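Aromatic-amino-acid transaminase TyrB (Burkholderia cenocepacia K56-2Valvano, PDB 4WD2) probably catalyses the pyridoxal-phosphate-dependent transfer of amino groups between aromatic amino acids and 2-oxo acids. Local coordinates at residues R83-S88 and A304-P309; L89-D94 and T246-S251; R102-Q107 and G281-A286; L115-D120 and G264-V269. All blocks are in the same frame, centred on the assembly; numbering follows the deposited sequence.

Contact 1 of 4, residues R83-S88 and A304-P309; sequences RDAVQS and AVLGTP
Leu306 reaches from the last part of helix 297-307 to Ala85 on helix 80-91. These two residues bury most of the surface in the contact. Ala85 CA and Leu306 CA lie 6.3 Å apart, the closest approach of CA atoms between the two segments.

Leu306 points its CB at the opposite helix. Its CG lies anti to the carbonyl carbon (chi1 -65°), and this turn, with an extended chi2 of 177°, carries CD1 onto Ala85. Leu306 CD1 touches Ala85 CB at 3.9 Å. Leu306 CB meets the same methyl, Ala85 CB, at 4.0 Å, so the alanine rests against both the root and one tip of the leucine. The short alanine side chain suits this close approach.

Val86 adds little surface. Its CB points away from the other helix, and the nearest touch is Val86 N, 4.4 Å from Leu306 CD1. Its side chain packs on Phe252, while Leu306 also lies against Trp315 of helix 309-338.

Just past Leu306 the chain leaves one helix and enters the next. Thr308 OG1 donates to Ala304 O at 2.6 Å, in the carbonyl plane, with a C=O...donor angle of 145°. The same oxygen takes a weak bond from Thr308 N. The hydroxyl is therefore tied back to the preceding turn, and Thr308 sits at the N-cap of helix 309-338 without a side-chain cap.

Across the pair of helices the meeting side chains are aliphatic. The contact probably rests on shape and on shielding of the methyls from water, and polar bonds to Arg83, Asp84 and Gln87 are made on other sides of helix 80-91.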
loop_
_atom_site.group_PDB
_atom_site.type_symbol
_atom_site.label_atom_id
_atom_site.label_comp_id
_atom_site.label_asym_id
_atom_site.label_seq_id
_atom_site.Cartn_x
_atom_site.Cartn_y
_atom_site.Cartn_z
ATOM N N ARG A 83 -6.638 10.712 10.229
ATOM C CA ARG A 83 -5.432 11.529 10.417
ATOM C C ARG A 83 -5.470 12.346 11.710
ATOM O O ARG A 83 -4.487 12.412 12.461
ATOM C CB ARG A 83 -5.241 12.478 9.227
ATOM C CG ARG A 83 -5.000 11.792 7.899
ATOM C CD ARG A 83 -5.172 12.780 6.758
ATOM N NE ARG A 83 -4.365 13.973 6.970
ATOM C CZ ARG A 83 -4.769 15.209 6.709
ATOM N NH1 ARG A 83 -5.982 15.428 6.210
ATOM N NH2 ARG A 83 -3.954 16.228 6.939
ATOM N N ASP A 84 -6.609 12.974 11.968
ATOM C CA ASP A 84 -6.743 13.794 13.163
ATOM C C ASP A 84 -6.722 12.950 14.430
ATOM O O ASP A 84 -6.088 13.316 15.424
ATOM C CB ASP A 84 -8.021 14.616 13.106
ATOM C CG ASP A 84 -8.214 15.447 14.342
ATOM O OD1 ASP A 84 -7.506 16.465 14.475
ATOM O OD2 ASP A 84 -9.058 15.077 15.184
ATOM N N ALA A 85 -7.417 11.818 14.389
ATOM C CA ALA A 85 -7.460 10.902 15.525
ATOM C C ALA A 85 -6.072 10.337 15.805
ATOM O O ALA A 85 -5.639 10.269 16.951
ATOM C CB ALA A 85 -8.445 9.781 15.267
ATOM N N VAL A 86 -5.378 9.928 14.752
ATOM C CA VAL A 86 -4.032 9.391 14.893
ATOM C C VAL A 86 -3.070 10.420 15.471
ATOM O O VAL A 86 -2.273 10.109 16.355
ATOM C CB VAL A 86 -3.498 8.890 13.543
ATOM C CG1 VAL A 86 -2.007 8.599 13.624
ATOM C CG2 VAL A 86 -4.263 7.660 13.126
ATOM N N GLN A 87 -3.151 11.653 14.974
ATOM C CA GLN A 87 -2.261 12.713 15.436
ATOM C C GLN A 87 -2.489 13.009 16.918
ATOM O O GLN A 87 -1.539 13.173 17.694
ATOM C CB GLN A 87 -2.463 13.974 14.602
ATOM C CG GLN A 87 -1.410 15.030 14.842
ATOM C CD GLN A 87 -1.761 16.326 14.173
ATOM O OE1 GLN A 87 -2.390 17.197 14.771
ATOM N NE2 GLN A 87 -1.373 16.458 12.919
ATOM N N SER A 88 -3.757 13.056 17.306
ATOM C CA SER A 88 -4.142 13.265 18.702
ATOM C C SER A 88 -3.671 12.117 19.601
ATOM O O SER A 88 -3.169 12.338 20.705
ATOM C CB SER A 88 -5.657 13.423 18.809
ATOM O OG SER A 88 -6.036 13.721 20.138
ATOM N N ALA A 304 -13.320 4.994 13.871
ATOM C CA ALA A 304 -14.534 4.789 14.650
ATOM C C ALA A 304 -14.205 4.457 16.103
ATOM O O ALA A 304 -14.882 4.918 17.016
ATOM C CB ALA A 304 -15.390 3.687 14.028
ATOM N N VAL A 305 -13.162 3.661 16.322
ATOM C CA VAL A 305 -12.782 3.288 17.679
ATOM C C VAL A 305 -12.209 4.487 18.430
ATOM O O VAL A 305 -12.639 4.795 19.541
ATOM C CB VAL A 305 -11.761 2.133 17.684
ATOM C CG1 VAL A 305 -11.168 1.969 19.064
ATOM C CG2 VAL A 305 -12.420 0.834 17.228
ATOM N N LEU A 306 -11.257 5.180 17.815
ATOM C CA LEU A 306 -10.608 6.315 18.469
ATOM C C LEU A 306 -11.545 7.507 18.688
ATOM O O LEU A 306 -11.391 8.240 19.662
ATOM C CB LEU A 306 -9.393 6.771 17.658
ATOM C CG LEU A 306 -8.228 5.793 17.538
ATOM C CD1 LEU A 306 -7.155 6.383 16.652
ATOM C CD2 LEU A 306 -7.668 5.447 18.918
ATOM N N GLY A 307 -12.509 7.695 17.791
ATOM C CA GLY A 307 -13.378 8.862 17.833
ATOM C C GLY A 307 -14.724 8.679 18.515
ATOM O O GLY A 307 -15.484 9.634 18.672
ATOM N N THR A 308 -15.029 7.450 18.913
ATOM C CA THR A 308 -16.251 7.162 19.655
ATOM C C THR A 308 -15.898 6.856 21.112
ATOM O O THR A 308 -15.335 5.798 21.399
ATOM C CB THR A 308 -17.016 5.968 19.051
ATOM O OG1 THR A 308 -17.136 6.136 17.632
ATOM C CG2 THR A 308 -18.403 5.834 19.683
ATOM N N PRO A 309 -16.230 7.783 22.034
ATOM C CA PRO A 309 -15.750 7.717 23.425
ATOM C C PRO A 309 -15.982 6.365 24.105
ATOM O O PRO A 309 -15.080 5.870 24.784
ATOM C CB PRO A 309 -16.546 8.825 24.112
ATOM C CG PRO A 309 -16.771 9.828 23.012
ATOM C CD PRO A 309 -17.054 8.982 21.799
#

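Contact 2 of 4, residues L89-D94 and T246-S251; sequences LVFGAD and TLVANS
Val90 and Phe91, at the end of helix 80-91, pack on Val248 of strand 246-251. The purely apolar touches come first. Val90 CG1 meets Val248 CG1 at 4.3 Å. The other Val248 methyl, CG2, is 4.2 Å from Phe91 CZ and approaches the ring obliquely. Phe91 CB does not point straight at the strand; it is the far end of the ring that draws near. Within the helix end, Val90 CG1 also lies over one face of the Phe91 ring, offset toward its rim. One methyl thus serves both the ring and the strand.

The second kind of touch is aliphatic against amide. Val90 CG2 sits 3.8 Å from Asn250 CG and 4.1 Å from Asn250 CB. Asn250 CG lies between its backbone N and carbonyl carbon (chi1 79°), which brings the amide group round beside the valine.

Strand 246-251 belongs to the mixed central sheet of the large domain of class I aminotransferases, the fold type I group of pyridoxal-phosphate enzymes. Helix 80-91 covers one face of that sheet. The contact lies near the cofactor end of the strand: Ser251 OG is hydrogen-bonded to the phosphate oxygen OP2 of the modified Lys254, and also to Ser253 N.

Polar bonds run to neighbouring residues. Arg237 NE binds Val90 O, and Gln223 NE2 binds Leu89 O, so side chains take up carbonyls at the helix end. The positive phi of Gly92 ends the helix right after Phe91. Val236 of helix 234-241 touches Val90, Phe91 and Val248 alike.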
loop_
_atom_site.group_PDB
_atom_site.type_symbol
_atom_site.label_atom_id
_atom_site.label_comp_id
_atom_site.label_asym_id
_atom_site.label_seq_id
_atom_site.Cartn_x
_atom_site.Cartn_y
_atom_site.Cartn_z
ATOM N N LEU A 89 -3.839 10.888 19.132
ATOM C CA LEU A 89 -3.421 9.723 19.905
ATOM C C LEU A 89 -1.917 9.712 20.139
ATOM O O LEU A 89 -1.454 9.432 21.242
ATOM C CB LEU A 89 -3.838 8.434 19.194
ATOM C CG LEU A 89 -3.263 7.137 19.762
ATOM C CD1 LEU A 89 -3.812 6.848 21.156
ATOM C CD2 LEU A 89 -3.572 5.986 18.818
ATOM N N VAL A 90 -1.157 10.014 19.092
ATOM C CA VAL A 90 0.299 9.945 19.164
ATOM C C VAL A 90 0.921 11.081 19.979
ATOM O O VAL A 90 1.795 10.837 20.809
ATOM C CB VAL A 90 0.923 9.946 17.758
ATOM C CG1 VAL A 90 2.447 10.079 17.840
ATOM C CG2 VAL A 90 0.547 8.677 17.018
ATOM N N PHE A 91 0.478 12.314 19.749
ATOM C CA PHE A 91 1.119 13.469 20.378
ATOM C C PHE A 91 0.384 13.954 21.624
ATOM O O PHE A 91 0.924 14.745 22.403
ATOM C CB PHE A 91 1.239 14.626 19.378
ATOM C CG PHE A 91 2.139 14.325 18.208
ATOM C CD1 PHE A 91 1.633 13.736 17.059
ATOM C CD2 PHE A 91 3.488 14.638 18.257
ATOM C CE1 PHE A 91 2.456 13.450 15.986
ATOM C CE2 PHE A 91 4.318 14.360 17.177
ATOM C CZ PHE A 91 3.801 13.761 16.045
ATOM N N GLY A 92 -0.840 13.477 21.810
ATOM C CA GLY A 92 -1.701 13.989 22.855
ATOM C C GLY A 92 -2.525 15.123 22.284
ATOM O O GLY A 92 -2.004 15.972 21.549
ATOM N N ALA A 93 -3.813 15.132 22.616
ATOM C CA ALA A 93 -4.747 16.149 22.146
ATOM C C ALA A 93 -4.258 17.569 22.401
ATOM O O ALA A 93 -4.456 18.456 21.566
ATOM C CB ALA A 93 -6.118 15.948 22.806
ATOM N N ASP A 94 -3.624 17.787 23.551
ATOM C CA ASP A 94 -3.242 19.135 23.962
ATOM C C ASP A 94 -1.829 19.537 23.528
ATOM O O ASP A 94 -1.293 20.545 24.005
ATOM C CB ASP A 94 -3.363 19.271 25.485
ATOM C CG ASP A 94 -2.336 18.428 26.243
ATOM O OD1 ASP A 94 -1.706 17.535 25.636
ATOM O OD2 ASP A 94 -2.161 18.661 27.461
ATOM N N THR A 246 11.142 16.088 13.309
ATOM C CA THR A 246 11.013 14.672 13.625
ATOM C C THR A 246 10.015 13.979 12.709
ATOM O O THR A 246 8.932 14.505 12.452
ATOM C CB THR A 246 10.565 14.479 15.094
ATOM O OG1 THR A 246 11.495 15.134 15.967
ATOM C CG2 THR A 246 10.470 13.001 15.462
ATOM N N LEU A 247 10.366 12.799 12.217
ATOM C CA LEU A 247 9.379 11.975 11.537
ATOM C C LEU A 247 8.970 10.892 12.511
ATOM O O LEU A 247 9.808 10.373 13.254
ATOM C CB LEU A 247 9.916 11.368 10.226
ATOM C CG LEU A 247 10.356 12.327 9.111
ATOM C CD1 LEU A 247 11.779 12.815 9.322
ATOM C CD2 LEU A 247 10.218 11.689 7.744
ATOM N N VAL A 248 7.677 10.580 12.529
ATOM C CA VAL A 248 7.154 9.539 13.401
ATOM C C VAL A 248 6.308 8.528 12.642
ATOM O O VAL A 248 5.262 8.869 12.094
ATOM C CB VAL A 248 6.284 10.110 14.532
ATOM C CG1 VAL A 248 5.828 8.967 15.452
ATOM C CG2 VAL A 248 7.039 11.177 15.307
ATOM N N ALA A 249 6.764 7.280 12.619
ATOM C CA ALA A 249 5.968 6.198 12.057
ATOM C C ALA A 249 5.288 5.400 13.168
ATOM O O ALA A 249 5.960 4.819 14.009
ATOM C CB ALA A 249 6.841 5.289 11.196
ATOM N N ASN A 250 3.956 5.383 13.182
ATOM C CA ASN A 250 3.232 4.604 14.181
ATOM C C ASN A 250 2.363 3.530 13.523
ATOM O O ASN A 250 1.763 3.749 12.469
ATOM C CB ASN A 250 2.384 5.514 15.093
ATOM C CG ASN A 250 1.078 5.963 14.448
ATOM O OD1 ASN A 250 1.073 6.816 13.556
ATOM N ND2 ASN A 250 -0.038 5.403 14.916
ATOM N N SER A 251 2.333 2.355 14.146
ATOM C CA SER A 251 1.599 1.202 13.634
ATOM C C SER A 251 0.392 0.879 14.500
ATOM O O SER A 251 0.454 0.997 15.731
ATOM C CB SER A 251 2.518 -0.021 13.553
ATOM O OG SER A 251 1.785 -1.214 13.311
#

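Contact 3 of 4, residues R102-Q107 and G281-A286; sequences RIATLQ and GQLAGA
Leu283 of helix 273-288 and Leu106 of strand 103-108 form the tight part of this contact. Their side chains meet at an oblique angle. Leu106 CD2 is 3.7 Å from Leu283 CD1 and 3.9 Å from Leu283 CB, so one methyl fits against both the base and a tip of the opposing leucine. With Leu106 CG between its backbone N and carbonyl carbon (chi1 71°) and chi2 off a staggered value at 148°, CD2 is brought against Leu283.

Toward the start of the strand the fit is looser. Ala104 points its CB at the helix, but Ala104 CB stays 4.4 Å from Leu283 CD1. The short side chain reaches no further, and a bound glycerol lies about 4 Å from it at the nearest atoms.

Leu283 also packs on Leu266 and Val268 of the neighbouring strand, and on Phe121 of helix 110-125. Next to it, Gln282 faces the second subunit: its NE2 is hydrogen-bonded to Asp14 O of that subunit. Strand 103-108 is one of the two edge strands of the sheet within this chain. Helix 273-288 covers this edge of the mixed sheet, in keeping with the alpha/beta large domain of fold type I aminotransferases.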
loop_
_atom_site.group_PDB
_atom_site.type_symbol
_atom_site.label_atom_id
_atom_site.label_comp_id
_atom_site.label_asym_id
_atom_site.label_seq_id
_atom_site.Cartn_x
_atom_site.Cartn_y
_atom_site.Cartn_z
ATOM N N ARG A 102 1.966 22.479 13.334
ATOM C CA ARG A 102 3.331 22.150 12.931
ATOM C C ARG A 102 3.529 20.685 12.560
ATOM O O ARG A 102 4.650 20.271 12.273
ATOM C CB ARG A 102 4.311 22.502 14.049
ATOM C CG ARG A 102 4.504 23.983 14.279
ATOM C CD ARG A 102 5.666 24.232 15.231
ATOM N NE ARG A 102 5.342 23.909 16.622
ATOM C CZ ARG A 102 4.989 24.814 17.534
ATOM N NH1 ARG A 102 4.915 26.099 17.201
ATOM N NH2 ARG A 102 4.714 24.438 18.781
ATOM N N ILE A 103 2.455 19.900 12.576
ATOM C CA ILE A 103 2.559 18.464 12.306
ATOM C C ILE A 103 1.803 18.043 11.052
ATOM O O ILE A 103 0.591 18.197 10.979
ATOM C CB ILE A 103 2.013 17.621 13.478
ATOM C CG1 ILE A 103 2.660 18.017 14.803
ATOM C CG2 ILE A 103 2.241 16.136 13.221
ATOM C CD1 ILE A 103 2.028 17.312 15.987
ATOM N N ALA A 104 2.517 17.511 10.067
ATOM C CA ALA A 104 1.870 16.909 8.907
ATOM C C ALA A 104 1.625 15.427 9.171
ATOM O O ALA A 104 2.574 14.675 9.367
ATOM C CB ALA A 104 2.723 17.099 7.642
ATOM N N THR A 105 0.356 15.017 9.184
ATOM C CA THR A 105 -0.008 13.615 9.409
ATOM C C THR A 105 -0.824 13.019 8.255
ATOM O O THR A 105 -1.772 13.642 7.760
ATOM C CB THR A 105 -0.817 13.448 10.712
ATOM O OG1 THR A 105 -0.019 13.854 11.826
ATOM C CG2 THR A 105 -1.242 11.993 10.908
ATOM N N LEU A 106 -0.446 11.819 7.823
ATOM C CA LEU A 106 -1.233 11.077 6.843
ATOM C C LEU A 106 -1.390 9.606 7.219
ATOM O O LEU A 106 -0.590 9.043 7.975
ATOM C CB LEU A 106 -0.611 11.181 5.444
ATOM C CG LEU A 106 0.703 10.439 5.195
ATOM C CD1 LEU A 106 0.785 9.975 3.748
ATOM C CD2 LEU A 106 1.891 11.325 5.539
ATOM N N GLN A 107 -2.434 8.999 6.668
ATOM C CA GLN A 107 -2.716 7.580 6.811
ATOM C C GLN A 107 -1.753 6.758 5.963
ATOM O O GLN A 107 -1.458 7.117 4.826
ATOM C CB GLN A 107 -4.162 7.299 6.406
ATOM C CG GLN A 107 -4.556 5.839 6.348
ATOM C CD GLN A 107 -5.894 5.650 5.660
ATOM O OE1 GLN A 107 -6.704 6.574 5.601
ATOM N NE2 GLN A 107 -6.126 4.453 5.123
ATOM N N GLY A 281 2.187 18.002 1.441
ATOM C CA GLY A 281 2.005 17.897 0.005
ATOM C C GLY A 281 3.025 16.982 -0.649
ATOM O O GLY A 281 2.702 16.256 -1.593
ATOM N N GLN A 282 4.265 17.018 -0.166
ATOM C CA GLN A 282 5.305 16.187 -0.757
ATOM C C GLN A 282 5.216 14.754 -0.245
ATOM O O GLN A 282 5.646 13.823 -0.924
ATOM C CB GLN A 282 6.697 16.773 -0.494
ATOM C CG GLN A 282 6.921 18.140 -1.153
ATOM C CD GLN A 282 6.723 18.116 -2.666
ATOM O OE1 GLN A 282 6.847 17.070 -3.315
ATOM N NE2 GLN A 282 6.414 19.277 -3.236
ATOM N N LEU A 283 4.658 14.574 0.947
ATOM C CA LEU A 283 4.379 13.226 1.428
ATOM C C LEU A 283 3.254 12.610 0.580
ATOM O O LEU A 283 3.314 11.432 0.218
ATOM C CB LEU A 283 4.017 13.241 2.914
ATOM C CG LEU A 283 5.129 13.649 3.895
ATOM C CD1 LEU A 283 4.557 13.841 5.291
ATOM C CD2 LEU A 283 6.265 12.620 3.923
ATOM N N ALA A 284 2.243 13.415 0.249
ATOM C CA ALA A 284 1.203 12.992 -0.696
ATOM C C ALA A 284 1.817 12.655 -2.060
ATOM O O ALA A 284 1.373 11.731 -2.733
ATOM C CB ALA A 284 0.137 14.077 -0.843
ATOM N N GLY A 285 2.841 13.414 -2.455
ATOM C CA GLY A 285 3.601 13.139 -3.665
ATOM C C GLY A 285 4.249 11.766 -3.642
ATOM O O GLY A 285 4.242 11.052 -4.641
ATOM N N ALA A 286 4.814 11.390 -2.500
ATOM C CA ALA A 286 5.423 10.074 -2.353
ATOM C C ALA A 286 4.367 8.983 -2.488
ATOM O O ALA A 286 4.593 7.959 -3.137
ATOM C CB ALA A 286 6.137 9.961 -1.010
#

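Contact 4 of 4, residues L115-D120 and G264-V269; sequences LKVGAD and GGLSVV
Ala119 N donates to Leu115 O at 2.8 Å, part of the helical turn that presents Val117 and Gly118 to Leu266. That turn belongs to helix 110-125, which packs on the mixed sheet of the aminotransferase large domain. Leu266 lies on strand 264-269, which runs antiparallel to both of its neighbours in the sheet.

One methyl of Leu266 does the touching. Leu266 CD2 is 3.7 Å from Val117 CG1 and 4.0 Å from Val117 CB. Leu266 CD2 also comes within 3.6 Å of Gly118 N, a van der Waals touch on the backbone. Leu266 CG lies anti to its own N (chi1 175°), which extends the side chain out of the sheet toward the helix. Gly118 has no side chain, so the methyl can settle against the helix backbone there. Leu266 also packs on Leu283 of helix 273-288, Leu106 of strand 103-108 and Phe217 of strand 215-220.

Val117 also packs on Ala286. Charged groups are kept to another side of the helix, where Lys116 touches Asn290 of the second subunit. Lys116 NZ reaches one turn along to form a salt bridge with Asp120 OD1 at 3.0 Å, meeting that oxygen on its syn side, 16° out of the carboxylate plane.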
loop_
_atom_site.group_PDB
_atom_site.type_symbol
_atom_site.label_atom_id
_atom_site.label_comp_id
_atom_site.label_asym_id
_atom_site.label_seq_id
_atom_site.Cartn_x
_atom_site.Cartn_y
_atom_site.Cartn_z
ATOM N N LEU A 115 7.176 4.121 7.141
ATOM C CA LEU A 115 8.622 4.141 6.997
ATOM C C LEU A 115 9.003 4.357 5.529
ATOM O O LEU A 115 9.930 5.113 5.219
ATOM C CB LEU A 115 9.225 2.839 7.534
ATOM C CG LEU A 115 9.189 2.636 9.056
ATOM C CD1 LEU A 115 9.467 1.174 9.416
ATOM C CD2 LEU A 115 10.188 3.548 9.744
ATOM N N LYS A 116 8.266 3.703 4.635
ATOM C CA LYS A 116 8.510 3.814 3.202
ATOM C C LYS A 116 8.243 5.216 2.682
ATOM O O LYS A 116 9.084 5.784 1.991
ATOM C CB LYS A 116 7.650 2.816 2.420
ATOM C CG LYS A 116 7.776 2.936 0.902
ATOM C CD LYS A 116 9.223 2.759 0.427
ATOM C CE LYS A 116 9.314 2.603 -1.091
ATOM N NZ LYS A 116 10.727 2.746 -1.546
ATOM N N VAL A 117 7.065 5.756 2.986
ATOM C CA VAL A 117 6.692 7.085 2.501
ATOM C C VAL A 117 7.675 8.116 3.035
ATOM O O VAL A 117 8.129 8.995 2.292
ATOM C CB VAL A 117 5.243 7.464 2.908
ATOM C CG1 VAL A 117 4.991 8.945 2.671
ATOM C CG2 VAL A 117 4.233 6.624 2.120
ATOM N N GLY A 118 8.012 7.992 4.318
ATOM C CA GLY A 118 9.007 8.849 4.934
ATOM C C GLY A 118 10.371 8.743 4.263
ATOM O O GLY A 118 11.000 9.761 3.963
ATOM N N ALA A 119 10.838 7.514 4.040
ATOM C CA ALA A 119 12.117 7.281 3.364
ATOM C C ALA A 119 12.163 7.882 1.957
ATOM O O ALA A 119 13.176 8.474 1.561
ATOM C CB ALA A 119 12.422 5.774 3.294
ATOM N N ASP A 120 11.085 7.717 1.196
ATOM C CA ASP A 120 11.038 8.227 -0.174
ATOM C C ASP A 120 11.058 9.769 -0.204
ATOM O O ASP A 120 11.714 10.375 -1.052
ATOM C CB ASP A 120 9.797 7.692 -0.908
ATOM C CG ASP A 120 9.958 6.236 -1.373
ATOM O OD1 ASP A 120 11.077 5.688 -1.291
ATOM O OD2 ASP A 120 8.963 5.648 -1.845
ATOM N N GLY A 264 -1.655 2.380 9.751
ATOM C CA GLY A 264 -0.636 3.090 10.492
ATOM C C GLY A 264 -0.687 4.568 10.179
ATOM O O GLY A 264 -1.576 5.023 9.453
ATOM N N GLY A 265 0.255 5.326 10.733
ATOM C CA GLY A 265 0.353 6.739 10.420
ATOM C C GLY A 265 1.784 7.199 10.221
ATOM O O GLY A 265 2.729 6.579 10.716
ATOM N N LEU A 266 1.941 8.284 9.476
ATOM C CA LEU A 266 3.216 8.976 9.391
ATOM C C LEU A 266 2.996 10.429 9.781
ATOM O O LEU A 266 2.134 11.103 9.221
ATOM C CB LEU A 266 3.817 8.884 7.984
ATOM C CG LEU A 266 5.110 9.683 7.772
ATOM C CD1 LEU A 266 6.224 9.207 8.698
ATOM C CD2 LEU A 266 5.560 9.623 6.306
ATOM N N SER A 267 3.773 10.905 10.748
ATOM C CA SER A 267 3.717 12.304 11.140
ATOM C C SER A 267 5.090 12.937 11.029
ATOM O O SER A 267 6.098 12.338 11.418
ATOM C CB SER A 267 3.191 12.457 12.568
ATOM O OG SER A 267 1.842 12.048 12.662
ATOM N N VAL A 268 5.124 14.156 10.503
ATOM C CA VAL A 268 6.360 14.923 10.459
ATOM C C VAL A 268 6.156 16.252 11.190
ATOM O O VAL A 268 5.214 16.992 10.893
ATOM C CB VAL A 268 6.822 15.162 9.008
ATOM C CG1 VAL A 268 8.166 15.880 8.983
ATOM C CG2 VAL A 268 6.916 13.838 8.263
ATOM N N VAL A 269 7.027 16.528 12.159
ATOM C CA VAL A 269 6.964 17.755 12.947
ATOM C C VAL A 269 7.875 18.804 12.334
ATOM O O VAL A 269 9.080 18.583 12.213
ATOM C CB VAL A 269 7.384 17.511 14.402
ATOM C CG1 VAL A 269 7.231 18.783 15.227
ATOM C CG2 VAL A 269 6.585 16.366 15.006
#

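In the fold
All four contacts are buried, but contacts 2 and 4 lie nearer the centre of the chain than contacts 1 and 3. Contacts 1 and 2 share helix 80-91, one placing it on helix 297-307, the other on the sheet. Contacts 2, 3 and 4 join helices to strands 246-251, 103-108 and 264-269, with 264-269 in the middle of the three. Contact 2 uses one face of the sheet, contacts 3 and 4 the opposite face. Side-chain touches in contacts 1, 3 and 4 are aliphatic, with a methyl also near helix backbone in 1 and 4; contact 2 adds an aromatic ring and an amide. Hydrogen bonds link some contacts, as Thr105 OG1 with Ser267 OG between 3 and 4. Both also border the second subunit.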